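Local atomic coordinates of Esterase/lipase (PDB entry 4N5H), a protein that probably hydrolyses carboxylic esters, and may transfer their acyl groups, as a serine esterase of the alpha/beta-hydrolase fold. Residues S146-H150 with C184-P189; T143-A147 with H278-V282; I72-F78 with Y104-P108. The protein carries 1 engineered substitution. All coordinates share one frame; numbering follows the deposited sequence.

The three contacts gather at the C-terminal ends of parallel strands in one central sheet, a worked example of how an alpha/beta hydrolase builds its active site from loops. Contact 3 comes first along the chain, joining the loop after strand 66-72 to the loop after strand 98-102. Contacts 1 and 2 both start from the turn between strand 140-145 and helix 147-158 and share Ser146 and Ala147; one runs to the loop after strand 179-183, the other to the later residues 278-282. Their centres lie about 9 Å apart, and that of contact 3 about 11 Å and 13 Å from them, respectively. Distant parts of the sequence thus converge around one probable catalytic serine.

Contact 1. Residues S146-H150 with C184-P189; sequences SAGGH and CPVAEP
Ser146 and Val186 are joined backbone to backbone: Val186 N donates to Ser146 O over 3.1 Å, in a nearly straight bond. The donor stands well above the carbonyl plane, 63° out of it, and the same oxygen also accepts from His150 N at 3.0 Å, in the first turn of the helix. Two bonds therefore grip Ser146 O, one from within the helix and one from the neighbouring loop. Ser146 CA turns its hydrogen to Cys184 O in a close CH...O contact of 3.1 Å. The side chains add a looser layer, with Val186 CG2 lying 3.9 Å from Ser146 OG, while that hydroxyl is hydrogen-bonded to His278.

Further along, the ring of His150 lies against the 184-189 loop. Its CG lies opposite the backbone N (chi1 169°), which carries the imidazole along Val186-Pro189. His150 CB rests 3.3 Å from Val186 O, the carbonyl of Ala187 approaches the ring edge in its plane, and Pro189 crosses the side chain at about a right angle, its CD 3.7 Å from His150 CD2. The ring is fixed at its far end by a hydrogen bond from NE2 to Leu221 O, and Trp77 meets it almost perpendicularly.

Gly149 explains how the two backbones come so close. A beta carbon there would fall 2.9 Å from Pro185 CB, a clash that glycine avoids. Behind the loop, Pro185 packs on Ser249 and Leu252 of helix 246-258, backing the strip that faces Ser146.

Ser146 itself has a positive phi of 58°, the strained conformation of a sharp strand-to-helix turn. With Gly144 and Gly148, it is consistent with the GxSxG nucleophile elbow of alpha/beta hydrolases, here braced by the loop after the next parallel strand.

Contact 2. Residues T143-A147 with H278-V282; sequences TGDSA and HVFNV
Ser146 OG and His278 NE2 form a hydrogen bond of 2.7 Å, the serine oxygen lying at the edge of the imidazole, near its plane. Either partner could be the donor. CG of His278 lies opposite the backbone N (chi1 -174°), an extended setting that carries the ring across to the serine, and Ser146 CB comes within 3.2 Å of NE2.

The tight part lies beside this bond and is apolar. Val279 CG1 sits over the centre of one face of the His278 ring, 3.7 Å above its plane, while the same methyl packs against Asp145 CB at 3.7 Å. Val282 CG2 reaches that carbon from the first turn of the short helix, at 4.0 Å. The carboxylate of Asp145 turns elsewhere, OD2 bonding to Asn85.

By contrast, His278 is partly exposed, and across this contact a single polar bond joins its ring to the elbow. Its other nitrogen, ND1, bonds to Asp243 OD1, which marks Asp243 as the probable acid partner. With an alanine here, Ser146 OG and Asp243 would probably both be left without their imidazole partner, and Val279 CG1 would lose the flat surface it rests on.

Ser146, His278 and Asp243 thus line up in the order of a Ser-His-Asp charge relay, the arrangement by which an esterase of this kind probably activates its serine nucleophile.

Contact 3. Residues I72-F78 with Y104-P108; sequences IHGGGWF and YRLLP
His73 and Tyr104 lie in an offset stack, their planes at 10° and their centroids 4.4 Å apart. The side chains come from opposite directions, each ring set with CG between its backbone N and carbonyl carbon (chi1 75° for His73, 51° for Tyr104), and Tyr104 CE1 sits over the rim of the imidazole. Tyr104 OH also donates to the backbone O of His73 at 2.6 Å; the imidazole is held in turn by its ND1, donating to Gly74 O at 2.6 Å, in the carbonyl plane and on a lone pair. One water bridges His73 NE2 and Tyr104 N, so the histidine is fixed at both nitrogens.

At the far end Leu107 CB makes a CH-pi contact, 3.8 Å from the centroid of the Phe78 ring and almost on its normal, and Leu107 CD1 packs 3.7 Å from Trp77 CB. A backbone hydrogen bond holds this end too, Leu107 N donating to Trp77 O over 2.9 Å.

Between these two clamps run Gly74, Gly75 and Gly76; the backbone angles of Gly75 by themselves call for glycine. The His-Gly-Gly-Gly sequence beside the probable catalytic serine is consistent with the oxyanion-hole loop of hormone-sensitive-lipase-like esterases.

Contact 1. Residues S146-H150 with C184-P189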
ATOM      1  N   SER A 146      23.537  -5.291 -17.282  1.00 15.25           N
ATOM      2  CA  SER A 146      24.749  -5.469 -16.417  1.00 18.52           C
ATOM      3  C   SER A 146      25.337  -6.971 -16.274  1.00 18.59           C
ATOM      4  O   SER A 146      25.699  -7.596 -17.285  1.00 18.06           O
ATOM      5  CB  SER A 146      24.428  -4.770 -15.039  1.00 19.67           C
ATOM      6  OG  SER A 146      25.648  -4.492 -14.319  1.00 21.30           O
ATOM      7  N   ALA A 147      25.328  -7.599 -15.073  1.00 16.10           N
ATOM      8  CA  ALA A 147      25.514  -9.044 -15.033  1.00 14.28           C
ATOM      9  C   ALA A 147      24.495  -9.845 -15.826  1.00 13.55           C
ATOM     10  O   ALA A 147      24.788 -10.861 -16.456  1.00 14.01           O
ATOM     11  CB  ALA A 147      25.545  -9.527 -13.613  1.00 16.76           C
ATOM     12  N   GLY A 148      23.263  -9.309 -15.970  1.00 12.78           N
ATOM     13  CA  GLY A 148      22.318  -9.939 -16.830  1.00 12.61           C
ATOM     14  C   GLY A 148      22.693  -9.813 -18.314  1.00 12.54           C
ATOM     15  O   GLY A 148      22.272 -10.683 -19.119  1.00 14.00           O
ATOM     16  N   GLY A 149      23.372  -8.727 -18.708  1.00 11.44           N
ATOM     17  CA  GLY A 149      23.911  -8.611 -20.051  1.00 13.52           C
ATOM     18  C   GLY A 149      25.068  -9.587 -20.339  1.00 14.38           C
ATOM     19  O   GLY A 149      25.181 -10.098 -21.409  1.00 14.18           O
ATOM     20  N   HIS A 150      25.888  -9.802 -19.351  1.00 13.26           N
ATOM     21  CA  HIS A 150      26.895 -10.878 -19.413  1.00 12.41           C
ATOM     22  C   HIS A 150      26.188 -12.175 -19.676  1.00 12.29           C
ATOM     23  O   HIS A 150      26.551 -12.880 -20.632  1.00 14.51           O
ATOM     24  CB  HIS A 150      27.614 -10.989 -18.079  1.00 14.39           C
ATOM     25  CG  HIS A 150      28.460 -12.197 -17.933  1.00 14.43           C
ATOM     26  ND1 HIS A 150      28.129 -13.263 -17.144  1.00 17.06           N
ATOM     27  CD2 HIS A 150      29.684 -12.490 -18.475  1.00 16.08           C
ATOM     28  CE1 HIS A 150      29.107 -14.161 -17.180  1.00 16.31           C
ATOM     29  NE2 HIS A 150      30.021 -13.751 -18.055  1.00 14.10           N
ATOM     30  N   CYS A 184      24.333  -1.923 -20.702  1.00 12.90           N
ATOM     31  CA  CYS A 184      25.495  -1.762 -19.848  1.00 12.26           C
ATOM     32  C   CYS A 184      26.061  -3.112 -19.387  1.00 12.28           C
ATOM     33  O   CYS A 184      26.210  -3.375 -18.207  1.00 13.17           O
ATOM     34  CB  CYS A 184      25.207  -0.915 -18.584  1.00 13.09           C
ATOM     35  SG  CYS A 184      24.588   0.744 -18.994  1.00 15.77           S
ATOM     36  N   PRO A 185      26.362  -3.984 -20.366  1.00 13.19           N
ATOM     37  CA  PRO A 185      26.753  -5.325 -19.962  1.00 14.15           C
ATOM     38  C   PRO A 185      28.125  -5.339 -19.282  1.00 15.03           C
ATOM     39  O   PRO A 185      28.973  -4.490 -19.572  1.00 16.11           O
ATOM     40  CB  PRO A 185      26.887  -6.080 -21.273  1.00 14.90           C
ATOM     41  CG  PRO A 185      27.197  -5.017 -22.239  1.00 13.67           C
ATOM     42  CD  PRO A 185      26.313  -3.849 -21.822  1.00 13.49           C
ATOM     43  N   VAL A 186      28.325  -6.331 -18.423  1.00 15.61           N
ATOM     44  CA  VAL A 186      29.646  -6.711 -17.900  1.00 17.26           C
ATOM     45  C   VAL A 186      30.107  -7.983 -18.602  1.00 17.62           C
ATOM     46  O   VAL A 186      30.225  -9.023 -18.015  1.00 18.15           O
ATOM     47  CB  VAL A 186      29.624  -6.733 -16.402  1.00 18.55           C
ATOM     48  CG1 VAL A 186      31.062  -6.890 -15.872  1.00 21.26           C
ATOM     49  CG2 VAL A 186      29.111  -5.367 -15.956  1.00 24.51           C
ATOM     50  N   ALA A 187      30.260  -7.884 -19.895  1.00 15.35           N
ATOM     51  CA  ALA A 187      30.457  -9.085 -20.681  1.00 16.87           C
ATOM     52  C   ALA A 187      31.879  -9.645 -20.646  1.00 17.68           C
ATOM     53  O   ALA A 187      32.073 -10.835 -21.045  1.00 17.03           O
ATOM     54  CB  ALA A 187      29.983  -8.890 -22.096  1.00 18.74           C
ATOM     55  N   GLU A 188      32.840  -8.819 -20.157  1.00 17.73           N
ATOM     56  CA  GLU A 188      34.233  -9.247 -20.004  1.00 18.49           C
ATOM     57  C   GLU A 188      34.669  -9.159 -18.549  1.00 18.13           C
ATOM     58  O   GLU A 188      35.463  -8.274 -18.175  1.00 21.40           O
ATOM     59  CB  GLU A 188      35.127  -8.399 -20.926  1.00 18.29           C
ATOM     60  CG  GLU A 188      34.762  -8.472 -22.383  1.00 18.34           C
ATOM     61  CD  GLU A 188      35.127  -9.816 -23.008  1.00 19.85           C
ATOM     62  OE1 GLU A 188      36.316 -10.230 -22.918  1.00 23.24           O
ATOM     63  OE2 GLU A 188      34.262 -10.439 -23.580  1.00 20.66           O
ATOM     64  N   PRO A 189      34.120 -10.038 -17.683  1.00 17.46           N
ATOM     65  CA  PRO A 189      34.348  -9.878 -16.247  1.00 18.42           C
ATOM     66  C   PRO A 189      35.855  -9.975 -15.895  1.00 20.76           C
ATOM     67  O   PRO A 189      36.287  -9.350 -14.885  1.00 19.06           O
ATOM     68  CB  PRO A 189      33.614 -11.022 -15.620  1.00 21.23           C
ATOM     69  CG  PRO A 189      33.042 -11.798 -16.623  1.00 21.02           C
ATOM     70  CD  PRO A 189      33.081 -11.057 -17.906  1.00 17.59           C
TER

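Contact 2. Residues T143-A147 with H278-V282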
ATOM      1  N   THR A 143      17.201  -9.909 -23.835  1.00 13.92           N
ATOM      2  CA  THR A 143      17.838  -8.724 -23.282  1.00 12.48           C
ATOM      3  C   THR A 143      18.268  -8.971 -21.885  1.00 13.27           C
ATOM      4  O   THR A 143      17.677  -9.813 -21.229  1.00 11.79           O
ATOM      5  CB  THR A 143      16.994  -7.497 -23.411  1.00 13.88           C
ATOM      6  OG1 THR A 143      17.794  -6.354 -23.147  1.00 15.13           O
ATOM      7  CG2 THR A 143      15.871  -7.549 -22.442  1.00 14.94           C
ATOM      8  N   GLY A 144      19.358  -8.344 -21.522  1.00 12.28           N
ATOM      9  CA  GLY A 144      19.877  -8.363 -20.176  1.00 13.19           C
ATOM     10  C   GLY A 144      20.600  -7.105 -19.822  1.00 13.22           C
ATOM     11  O   GLY A 144      21.265  -6.489 -20.679  1.00 12.46           O
ATOM     12  N   ASP A 145      20.559  -6.789 -18.519  1.00 12.25           N
ATOM     13  CA  ASP A 145      21.261  -5.579 -18.029  1.00 13.81           C
ATOM     14  C   ASP A 145      22.376  -5.930 -17.062  1.00 15.59           C
ATOM     15  O   ASP A 145      22.178  -6.775 -16.167  1.00 16.25           O
ATOM     16  CB  ASP A 145      20.350  -4.571 -17.357  1.00 13.52           C
ATOM     17  CG  ASP A 145      19.697  -5.076 -16.137  1.00 15.67           C
ATOM     18  OD1 ASP A 145      20.047  -4.495 -15.041  1.00 18.98           O
ATOM     19  OD2 ASP A 145      18.791  -5.965 -16.260  1.00 15.51           O
ATOM     20  N   SER A 146      23.537  -5.291 -17.282  1.00 15.25           N
ATOM     21  CA  SER A 146      24.749  -5.469 -16.417  1.00 18.52           C
ATOM     22  C   SER A 146      25.337  -6.971 -16.274  1.00 18.59           C
ATOM     23  O   SER A 146      25.699  -7.596 -17.285  1.00 18.06           O
ATOM     24  CB  SER A 146      24.428  -4.770 -15.039  1.00 19.67           C
ATOM     25  OG  SER A 146      25.648  -4.492 -14.319  1.00 21.30           O
ATOM     26  N   ALA A 147      25.328  -7.599 -15.073  1.00 16.10           N
ATOM     27  CA  ALA A 147      25.514  -9.044 -15.033  1.00 14.28           C
ATOM     28  C   ALA A 147      24.495  -9.845 -15.826  1.00 13.55           C
ATOM     29  O   ALA A 147      24.788 -10.861 -16.456  1.00 14.01           O
ATOM     30  CB  ALA A 147      25.545  -9.527 -13.613  1.00 16.76           C
ATOM     31  N   HIS A 278      24.466   3.955 -15.035  1.00 12.57           N
ATOM     32  CA  HIS A 278      24.354   2.511 -15.281  1.00 13.13           C
ATOM     33  C   HIS A 278      22.920   2.111 -15.245  1.00 13.83           C
ATOM     34  O   HIS A 278      22.194   2.406 -14.314  1.00 12.61           O
ATOM     35  CB  HIS A 278      25.131   1.808 -14.137  1.00 13.11           C
ATOM     36  CG  HIS A 278      25.250   0.338 -14.293  1.00 14.70           C
ATOM     37  ND1 HIS A 278      25.945  -0.228 -15.340  1.00 14.42           N
ATOM     38  CD2 HIS A 278      24.853  -0.680 -13.498  1.00 17.50           C
ATOM     39  CE1 HIS A 278      25.879  -1.547 -15.226  1.00 16.13           C
ATOM     40  NE2 HIS A 278      25.283  -1.843 -14.094  1.00 16.53           N
ATOM     41  N   VAL A 279      22.526   1.400 -16.285  1.00 13.02           N
ATOM     42  CA  VAL A 279      21.236   0.803 -16.483  1.00 12.45           C
ATOM     43  C   VAL A 279      20.045   1.727 -16.249  1.00 13.16           C
ATOM     44  O   VAL A 279      18.999   1.292 -15.788  1.00 12.30           O
ATOM     45  CB  VAL A 279      21.038  -0.545 -15.736  1.00 11.90           C
ATOM     46  CG1 VAL A 279      22.116  -1.553 -16.172  1.00 13.18           C
ATOM     47  CG2 VAL A 279      20.981  -0.413 -14.261  1.00 13.88           C
ATOM     48  N   PHE A 280      20.187   2.996 -16.618  1.00 12.62           N
ATOM     49  CA  PHE A 280      19.150   4.001 -16.278  1.00 12.28           C
ATOM     50  C   PHE A 280      17.821   3.672 -16.928  1.00 12.31           C
ATOM     51  O   PHE A 280      16.780   3.888 -16.323  1.00 12.52           O
ATOM     52  CB  PHE A 280      19.590   5.445 -16.662  1.00 11.84           C
ATOM     53  CG  PHE A 280      19.505   5.685 -18.145  1.00 12.61           C
ATOM     54  CD1 PHE A 280      18.312   6.069 -18.750  1.00 12.06           C
ATOM     55  CD2 PHE A 280      20.643   5.489 -18.985  1.00 13.75           C
ATOM     56  CE1 PHE A 280      18.248   6.211 -20.149  1.00 11.98           C
ATOM     57  CE2 PHE A 280      20.606   5.674 -20.337  1.00 12.43           C
ATOM     58  CZ  PHE A 280      19.369   6.037 -20.959  1.00 13.14           C
ATOM     59  N   ASN A 281      17.885   3.100 -18.104  1.00 11.70           N
ATOM     60  CA  ASN A 281      16.646   2.787 -18.888  1.00 11.63           C
ATOM     61  C   ASN A 281      15.814   1.619 -18.405  1.00 11.04           C
ATOM     62  O   ASN A 281      14.655   1.457 -18.750  1.00 13.28           O
ATOM     63  CB  ASN A 281      16.941   2.696 -20.371  1.00 11.90           C
ATOM     64  CG  ASN A 281      17.896   1.594 -20.693  1.00 12.98           C
ATOM     65  OD1 ASN A 281      19.051   1.625 -20.204  1.00 13.40           O
ATOM     66  ND2 ASN A 281      17.441   0.578 -21.349  1.00 12.47           N
ATOM     67  N   VAL A 282      16.450   0.803 -17.609  1.00 11.00           N
ATOM     68  CA  VAL A 282      15.828  -0.281 -16.866  1.00 12.23           C
ATOM     69  C   VAL A 282      15.276   0.202 -15.488  1.00 12.74           C
ATOM     70  O   VAL A 282      14.139  -0.152 -15.062  1.00 13.31           O
ATOM     71  CB  VAL A 282      16.826  -1.407 -16.593  1.00 11.93           C
ATOM     72  CG1 VAL A 282      16.207  -2.560 -15.781  1.00 13.15           C
ATOM     73  CG2 VAL A 282      17.292  -1.999 -17.937  1.00 12.44           C
TER

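Contact 3. Residues I72-F78 with Y104-P108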
ATOM      1  N   ILE A  72      16.742 -10.951 -18.730  1.00 10.62           N
ATOM      2  CA  ILE A  72      17.661 -11.518 -17.722  1.00 10.64           C
ATOM      3  C   ILE A  72      18.152 -10.344 -16.888  1.00 11.85           C
ATOM      4  O   ILE A  72      18.960  -9.512 -17.315  1.00 12.21           O
ATOM      5  CB  ILE A  72      18.845 -12.238 -18.328  1.00 11.88           C
ATOM      6  CG1 ILE A  72      18.379 -13.290 -19.311  1.00 13.52           C
ATOM      7  CG2 ILE A  72      19.732 -12.822 -17.207  1.00 12.26           C
ATOM      8  CD1 ILE A  72      19.544 -13.906 -20.112  1.00 13.50           C
ATOM      9  N   HIS A  73      17.744 -10.312 -15.634  1.00 12.44           N
ATOM     10  CA  HIS A  73      18.090  -9.225 -14.722  1.00 13.04           C
ATOM     11  C   HIS A  73      19.524  -9.250 -14.268  1.00 12.74           C
ATOM     12  O   HIS A  73      20.190 -10.300 -14.388  1.00 12.67           O
ATOM     13  CB  HIS A  73      17.151  -9.227 -13.498  1.00 13.15           C
ATOM     14  CG  HIS A  73      17.449 -10.306 -12.530  1.00 12.14           C
ATOM     15  ND1 HIS A  73      18.515 -10.205 -11.625  1.00 13.37           N
ATOM     16  CD2 HIS A  73      16.895 -11.540 -12.352  1.00 12.92           C
ATOM     17  CE1 HIS A  73      18.559 -11.321 -10.911  1.00 13.41           C
ATOM     18  NE2 HIS A  73      17.561 -12.107 -11.284  1.00 13.22           N
ATOM     19  N   GLY A  74      19.991  -8.104 -13.809  1.00 13.11           N
ATOM     20  CA  GLY A  74      21.302  -7.948 -13.251  1.00 13.45           C
ATOM     21  C   GLY A  74      21.342  -8.020 -11.725  1.00 14.56           C
ATOM     22  O   GLY A  74      20.427  -8.578 -11.097  1.00 15.24           O
ATOM     23  N   GLY A  75      22.416  -7.507 -11.151  1.00 13.77           N
ATOM     24  CA  GLY A  75      22.711  -7.626  -9.739  1.00 14.61           C
ATOM     25  C   GLY A  75      23.999  -8.356  -9.416  1.00 14.35           C
ATOM     26  O   GLY A  75      24.135  -8.998  -8.343  1.00 14.86           O
ATOM     27  N   GLY A  76      24.975  -8.194 -10.260  1.00 16.10           N
ATOM     28  CA  GLY A  76      26.299  -8.677  -9.927  1.00 15.27           C
ATOM     29  C   GLY A  76      26.459 -10.143  -9.721  1.00 16.53           C
ATOM     30  O   GLY A  76      27.396 -10.603  -9.018  1.00 16.57           O
ATOM     31  N   TRP A  77      25.523 -10.965 -10.225  1.00 13.37           N
ATOM     32  CA  TRP A  77      25.463 -12.426 -10.010  1.00 14.63           C
ATOM     33  C   TRP A  77      25.127 -12.935  -8.617  1.00 14.69           C
ATOM     34  O   TRP A  77      24.804 -14.118  -8.435  1.00 13.71           O
ATOM     35  CB  TRP A  77      26.718 -13.144 -10.646  1.00 15.29           C
ATOM     36  CG  TRP A  77      27.172 -12.788 -12.023  1.00 14.05           C
ATOM     37  CD1 TRP A  77      26.704 -13.301 -13.184  1.00 14.13           C
ATOM     38  CD2 TRP A  77      28.146 -11.816 -12.410  1.00 14.58           C
ATOM     39  NE1 TRP A  77      27.304 -12.757 -14.224  1.00 14.05           N
ATOM     40  CE2 TRP A  77      28.212 -11.833 -13.809  1.00 13.74           C
ATOM     41  CE3 TRP A  77      29.003 -10.955 -11.693  1.00 17.30           C
ATOM     42  CZ2 TRP A  77      29.096 -11.009 -14.561  1.00 17.02           C
ATOM     43  CZ3 TRP A  77      29.880 -10.180 -12.385  1.00 18.38           C
ATOM     44  CH2 TRP A  77      29.928 -10.186 -13.840  1.00 18.24           C
ATOM     45  N   PHE A  78      25.091 -11.976  -7.662  1.00 16.27           N
ATOM     46  CA  PHE A  78      24.877 -12.212  -6.236  1.00 14.66           C
ATOM     47  C   PHE A  78      23.530 -11.733  -5.705  1.00 14.43           C
ATOM     48  O   PHE A  78      23.128 -12.024  -4.577  1.00 15.42           O
ATOM     49  CB  PHE A  78      25.959 -11.446  -5.401  1.00 15.62           C
ATOM     50  CG  PHE A  78      27.293 -12.164  -5.267  1.00 18.83           C
ATOM     51  CD1 PHE A  78      28.287 -11.988  -6.217  1.00 20.37           C
ATOM     52  CD2 PHE A  78      27.536 -12.988  -4.163  1.00 20.54           C
ATOM     53  CE1 PHE A  78      29.553 -12.590  -6.091  1.00 22.43           C
ATOM     54  CE2 PHE A  78      28.800 -13.613  -4.059  1.00 21.30           C
ATOM     55  CZ  PHE A  78      29.755 -13.426  -5.015  1.00 20.38           C
ATOM     56  N   TYR A 104      17.065 -16.715 -11.257  1.00 11.99           N
ATOM     57  CA  TYR A 104      18.121 -17.715 -11.361  1.00 12.28           C
ATOM     58  C   TYR A 104      18.823 -17.714 -10.021  1.00 13.40           C
ATOM     59  O   TYR A 104      18.871 -16.686  -9.295  1.00 12.94           O
ATOM     60  CB  TYR A 104      19.085 -17.429 -12.528  1.00 13.48           C
ATOM     61  CG  TYR A 104      19.683 -16.021 -12.618  1.00 12.78           C
ATOM     62  CD1 TYR A 104      19.112 -15.042 -13.401  1.00 13.18           C
ATOM     63  CD2 TYR A 104      20.746 -15.658 -11.854  1.00 13.89           C
ATOM     64  CE1 TYR A 104      19.605 -13.744 -13.435  1.00 13.57           C
ATOM     65  CE2 TYR A 104      21.308 -14.367 -11.917  1.00 14.12           C
ATOM     66  CZ  TYR A 104      20.708 -13.385 -12.731  1.00 12.51           C
ATOM     67  OH  TYR A 104      21.223 -12.102 -12.780  1.00 13.93           O
ATOM     68  N   ARG A 105      19.319 -18.894  -9.664  1.00 14.16           N
ATOM     69  CA  ARG A 105      20.049 -18.995  -8.386  1.00 13.69           C
ATOM     70  C   ARG A 105      21.255 -18.049  -8.376  1.00 12.86           C
ATOM     71  O   ARG A 105      21.873 -17.798  -9.397  1.00 13.62           O
ATOM     72  CB  ARG A 105      20.428 -20.454  -8.090  1.00 14.01           C
ATOM     73  CG  ARG A 105      19.220 -21.346  -7.882  1.00 14.76           C
ATOM     74  CD  ARG A 105      19.561 -22.804  -7.934  1.00 14.41           C
ATOM     75  NE  ARG A 105      20.028 -23.208  -9.234  1.00 15.65           N
ATOM     76  CZ  ARG A 105      20.687 -24.313  -9.539  1.00 17.75           C
ATOM     77  NH1 ARG A 105      20.935 -25.204  -8.618  1.00 18.64           N
ATOM     78  NH2 ARG A 105      21.054 -24.520 -10.760  1.00 18.15           N
ATOM     79  N   LEU A 106      21.651 -17.626  -7.156  1.00 14.54           N
ATOM     80  CA  LEU A 106      22.618 -16.583  -7.016  1.00 14.36           C
ATOM     81  C   LEU A 106      23.974 -17.166  -6.485  1.00 15.66           C
ATOM     82  O   LEU A 106      23.960 -18.113  -5.716  1.00 15.70           O
ATOM     83  CB  LEU A 106      22.118 -15.560  -6.009  1.00 15.19           C
ATOM     84  CG  LEU A 106      20.818 -14.807  -6.435  1.00 16.21           C
ATOM     85  CD1 LEU A 106      20.376 -13.797  -5.402  1.00 16.77           C
ATOM     86  CD2 LEU A 106      20.985 -14.168  -7.768  1.00 17.32           C
ATOM     87  N   LEU A 107      25.047 -16.518  -6.858  1.00 14.72           N
ATOM     88  CA  LEU A 107      26.362 -16.828  -6.203  1.00 16.31           C
ATOM     89  C   LEU A 107      26.142 -16.436  -4.759  1.00 18.83           C
ATOM     90  O   LEU A 107      25.432 -15.496  -4.434  1.00 18.25           O
ATOM     91  CB  LEU A 107      27.439 -15.988  -6.788  1.00 17.35           C
ATOM     92  CG  LEU A 107      27.742 -16.001  -8.266  1.00 21.65           C
ATOM     93  CD1 LEU A 107      28.948 -15.255  -8.668  1.00 20.72           C
ATOM     94  CD2 LEU A 107      27.685 -17.296  -8.927  1.00 21.24           C
ATOM     95  N   PRO A 108      26.791 -17.137  -3.827  1.00 18.05           N
ATOM     96  CA  PRO A 108      27.807 -18.169  -4.027  1.00 18.46           C
ATOM     97  C   PRO A 108      27.184 -19.576  -3.906  1.00 21.34           C
ATOM     98  O   PRO A 108      27.895 -20.574  -3.973  1.00 22.82           O
ATOM     99  CB  PRO A 108      28.726 -17.912  -2.763  1.00 18.78           C
ATOM    100  CG  PRO A 108      27.738 -17.513  -1.731  1.00 20.68           C
ATOM    101  CD  PRO A 108      26.720 -16.665  -2.416  1.00 19.17           C
TER
HETATM  102  O   HOH W   1      17.753 -14.286  -9.604  1.00 13.76           O
HETATM  103  O   HOH W   2      22.600 -10.907 -10.556  1.00 13.79           O
HETATM  104  O   HOH W   3      23.839 -14.009  -2.797  1.00 20.55           O